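Local coordinates for protein putative sarcosine dimethylglycine methyltransferase (PDB 2O57) that probably transfers methyl groups from S-adenosylmethionine to sarcosine and dimethylglycine, at residues A[98-103]-A[153-158]. Residues are numbered along the deposited sequence; the frame is centred on the assembly and turned at random.
Sequences RFLVRK and FIWSQD
The indole N-H of W155 turns to Q157, two residues further along the same strand, with NE1 2.9 Å from OE1, but at 133° the bond is bent and weak. Most of the contact with the helix falls to the six-membered ring of that indole, which has L100 over one face. This is a helix-on-sheet contact of the Rossmann-like class I methyltransferase fold: helix 95-104 follows strand 85-89 through a glycine-rich turn and packs over strand 151-157, which pairs with strand 85-89 through backbone bonds of F153 and W155.

L100 comes down on one face of the indole. Its CD1 stands 3.8 Å above the ring plane, displaced toward the rim, and makes a CH-pi contact 4.1 Å from the centroid of the six-membered ring, 23° off the normal. The second methyl helps: L100 CD2 lies 4.0 Å from W155 CZ3, so both branches of the leucine rest on the benzo half. W155 presents its indole to the helix through a chi1 of 171°, which sets CG trans to the backbone N. Around this apolar patch, I108 of strand 107-112 touches both L100 and F153, while L70 of helix 59-76 reaches W155. Beyond the indole, Q157 NE2 is hydrogen-bonded to D67 OD1, which helps hold the amide beside W155. Two residues back along the strand from W155, F153 meets CD1 of L100 obliquely, at 4.3 Å from its CE1.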
ATOM      1  N   ARG A  98     -15.881  14.310   8.916  1.00 12.57           N
ATOM      2  CA  ARG A  98     -16.583  15.187   7.989  1.00 12.73           C
ATOM      3  C   ARG A  98     -16.322  14.818   6.528  1.00 12.48           C
ATOM      4  O   ARG A  98     -17.268  14.779   5.740  1.00 11.36           O
ATOM      5  CB  ARG A  98     -16.286  16.674   8.243  1.00 12.87           C
ATOM      6  CG  ARG A  98     -17.021  17.161   9.537  1.00 13.14           C
ATOM      7  CD  ARG A  98     -16.735  18.629   9.853  1.00 11.83           C
ATOM      8  NE  ARG A  98     -15.308  18.882  10.144  1.00 12.64           N
ATOM      9  CZ  ARG A  98     -14.715  18.735  11.331  1.00 12.94           C
ATOM     10  NH1 ARG A  98     -15.417  18.299  12.380  1.00  8.97           N
ATOM     11  NH2 ARG A  98     -13.399  19.041  11.458  1.00 12.18           N
ATOM     12  N   PHE A  99     -15.057  14.542   6.182  1.00 11.96           N
ATOM     13  CA  PHE A  99     -14.688  14.048   4.825  1.00 12.38           C
ATOM     14  C   PHE A  99     -15.503  12.788   4.418  1.00 13.22           C
ATOM     15  O   PHE A  99     -16.107  12.735   3.335  1.00 13.30           O
ATOM     16  CB  PHE A  99     -13.188  13.755   4.787  1.00 12.23           C
ATOM     17  CG  PHE A  99     -12.719  13.016   3.557  1.00 12.93           C
ATOM     18  CD1 PHE A  99     -12.449  13.714   2.384  1.00 14.54           C
ATOM     19  CD2 PHE A  99     -12.518  11.637   3.583  1.00 12.94           C
ATOM     20  CE1 PHE A  99     -12.004  13.040   1.244  1.00 16.99           C
ATOM     21  CE2 PHE A  99     -12.056  10.943   2.452  1.00 12.07           C
ATOM     22  CZ  PHE A  99     -11.792  11.642   1.291  1.00 14.97           C
ATOM     23  N   LEU A 100     -15.535  11.786   5.291  1.00 12.53           N
ATOM     24  CA  LEU A 100     -16.265  10.551   4.972  1.00 12.78           C
ATOM     25  C   LEU A 100     -17.799  10.735   4.867  1.00 13.18           C
ATOM     26  O   LEU A 100     -18.473  10.133   4.003  1.00 13.44           O
ATOM     27  CB  LEU A 100     -15.905   9.472   5.996  1.00 12.71           C
ATOM     28  CG  LEU A 100     -14.452   8.970   6.010  1.00 11.71           C
ATOM     29  CD1 LEU A 100     -14.344   7.972   7.157  1.00 13.83           C
ATOM     30  CD2 LEU A 100     -14.104   8.294   4.684  1.00 10.15           C
ATOM     31  N   VAL A 101     -18.350  11.544   5.771  1.00 14.06           N
ATOM     32  CA  VAL A 101     -19.785  11.814   5.780  1.00 15.11           C
ATOM     33  C   VAL A 101     -20.178  12.540   4.465  1.00 15.23           C
ATOM     34  O   VAL A 101     -21.102  12.092   3.773  1.00 15.75           O
ATOM     35  CB  VAL A 101     -20.232  12.607   7.049  1.00 14.83           C
ATOM     36  CG1 VAL A 101     -21.705  13.111   6.911  1.00 16.43           C
ATOM     37  CG2 VAL A 101     -20.033  11.750   8.318  1.00 15.43           C
ATOM     38  N   ARG A 102     -19.469  13.614   4.107  1.00 15.01           N
ATOM     39  CA  ARG A 102     -19.787  14.352   2.864  1.00 15.73           C
ATOM     40  C   ARG A 102     -19.605  13.456   1.624  1.00 15.63           C
ATOM     41  O   ARG A 102     -20.355  13.585   0.655  1.00 15.02           O
ATOM     42  CB  ARG A 102     -18.938  15.641   2.681  1.00 15.48           C
ATOM     43  CG  ARG A 102     -19.001  16.702   3.813  1.00 15.92           C
ATOM     44  CD  ARG A 102     -18.085  17.895   3.464  1.00 17.06           C
ATOM     45  NE  ARG A 102     -17.845  18.854   4.554  1.00 17.92           N
ATOM     46  CZ  ARG A 102     -18.721  19.795   4.875  1.00 19.34           C
ATOM     47  NH1 ARG A 102     -19.858  19.866   4.202  1.00 24.76           N
ATOM     48  NH2 ARG A 102     -18.477  20.664   5.847  1.00 19.82           N
ATOM     49  N   LYS A 103     -18.620  12.558   1.652  1.00 14.72           N
ATOM     50  CA  LYS A 103     -18.282  11.780   0.452  1.00 15.51           C
ATOM     51  C   LYS A 103     -19.185  10.543   0.265  1.00 14.94           C
ATOM     52  O   LYS A 103     -19.642  10.279  -0.842  1.00 14.31           O
ATOM     53  CB  LYS A 103     -16.796  11.367   0.450  1.00 15.44           C
ATOM     54  CG  LYS A 103     -16.346  10.741  -0.871  1.00 19.27           C
ATOM     55  CD  LYS A 103     -14.850  10.657  -0.946  1.00 23.87           C
ATOM     56  CE  LYS A 103     -14.420  10.492  -2.383  1.00 26.71           C
ATOM     57  NZ  LYS A 103     -14.598  11.804  -3.063  1.00 29.89           N
ATOM     58  N   PHE A 153     -17.603  -0.358  10.207  1.00 12.72           N
ATOM     59  CA  PHE A 153     -16.194  -0.077   9.930  1.00 12.73           C
ATOM     60  C   PHE A 153     -15.565   0.814  11.007  1.00 12.08           C
ATOM     61  O   PHE A 153     -16.264   1.508  11.771  1.00 12.94           O
ATOM     62  CB  PHE A 153     -15.987   0.539   8.519  1.00 12.11           C
ATOM     63  CG  PHE A 153     -16.547   1.928   8.368  1.00 15.14           C
ATOM     64  CD1 PHE A 153     -15.742   3.051   8.609  1.00 15.74           C
ATOM     65  CD2 PHE A 153     -17.878   2.128   7.955  1.00 13.06           C
ATOM     66  CE1 PHE A 153     -16.275   4.360   8.460  1.00 14.22           C
ATOM     67  CE2 PHE A 153     -18.411   3.419   7.796  1.00 14.21           C
ATOM     68  CZ  PHE A 153     -17.592   4.539   8.049  1.00 11.99           C
ATOM     69  N   ILE A 154     -14.246   0.699  11.103  1.00 11.11           N
ATOM     70  CA  ILE A 154     -13.391   1.522  11.951  1.00 10.71           C
ATOM     71  C   ILE A 154     -12.317   2.189  11.067  1.00 11.34           C
ATOM     72  O   ILE A 154     -11.705   1.551  10.172  1.00 11.23           O
ATOM     73  CB  ILE A 154     -12.690   0.720  13.077  1.00 11.14           C
ATOM     74  CG1 ILE A 154     -13.720   0.158  14.033  1.00 10.68           C
ATOM     75  CG2 ILE A 154     -11.624   1.608  13.841  1.00 11.01           C
ATOM     76  CD1 ILE A 154     -13.144  -0.877  15.102  1.00  9.77           C
ATOM     77  N   TRP A 155     -12.066   3.461  11.361  1.00 10.64           N
ATOM     78  CA  TRP A 155     -11.069   4.267  10.672  1.00 11.25           C
ATOM     79  C   TRP A 155     -10.183   4.803  11.767  1.00 11.95           C
ATOM     80  O   TRP A 155     -10.699   5.337  12.787  1.00 11.22           O
ATOM     81  CB  TRP A 155     -11.800   5.425   9.999  1.00 11.63           C
ATOM     82  CG  TRP A 155     -10.974   6.564   9.369  1.00 11.35           C
ATOM     83  CD1 TRP A 155     -10.405   7.642  10.014  1.00 12.36           C
ATOM     84  CD2 TRP A 155     -10.714   6.752   7.972  1.00 12.56           C
ATOM     85  NE1 TRP A 155      -9.813   8.497   9.096  1.00 12.40           N
ATOM     86  CE2 TRP A 155      -9.982   7.973   7.837  1.00 13.40           C
ATOM     87  CE3 TRP A 155     -11.041   6.020   6.817  1.00 14.51           C
ATOM     88  CZ2 TRP A 155      -9.564   8.472   6.588  1.00 12.22           C
ATOM     89  CZ3 TRP A 155     -10.621   6.508   5.561  1.00 12.16           C
ATOM     90  CH2 TRP A 155      -9.910   7.745   5.462  1.00 14.04           C
ATOM     91  N   SER A 156      -8.864   4.667  11.605  1.00 11.24           N
ATOM     92  CA  SER A 156      -7.951   5.255  12.602  1.00 12.34           C
ATOM     93  C   SER A 156      -6.654   5.693  11.927  1.00 12.54           C
ATOM     94  O   SER A 156      -5.890   4.863  11.443  1.00 13.22           O
ATOM     95  CB  SER A 156      -7.672   4.226  13.707  1.00 11.66           C
ATOM     96  OG  SER A 156      -6.882   4.798  14.735  1.00 13.42           O
ATOM     97  N   GLN A 157      -6.376   6.981  11.935  1.00 12.59           N
ATOM     98  CA  GLN A 157      -5.182   7.509  11.272  1.00 11.94           C
ATOM     99  C   GLN A 157      -4.171   8.020  12.287  1.00 11.69           C
ATOM    100  O   GLN A 157      -4.430   9.020  12.996  1.00 10.54           O
ATOM    101  CB  GLN A 157      -5.568   8.638  10.333  1.00 11.11           C
ATOM    102  CG  GLN A 157      -6.269   8.164   9.074  1.00 11.97           C
ATOM    103  CD  GLN A 157      -6.700   9.359   8.219  1.00 11.10           C
ATOM    104  OE1 GLN A 157      -7.464  10.215   8.661  1.00 10.89           O
ATOM    105  NE2 GLN A 157      -6.210   9.416   7.015  1.00 11.33           N
ATOM    106  N   ASP A 158      -3.063   7.286  12.383  1.00 11.54           N
ATOM    107  CA  ASP A 158      -1.866   7.666  13.169  1.00 11.64           C
ATOM    108  C   ASP A 158      -2.145   7.798  14.666  1.00 12.22           C
ATOM    109  O   ASP A 158      -1.450   8.511  15.366  1.00 12.52           O
ATOM    110  CB  ASP A 158      -1.252   8.970  12.616  1.00 11.20           C
ATOM    111  CG  ASP A 158      -0.882   8.854  11.122  1.00 11.05           C
ATOM    112  OD1 ASP A 158      -0.852   7.711  10.591  1.00 13.35           O
ATOM    113  OD2 ASP A 158      -0.603   9.905  10.513  1.00 10.98           O
TER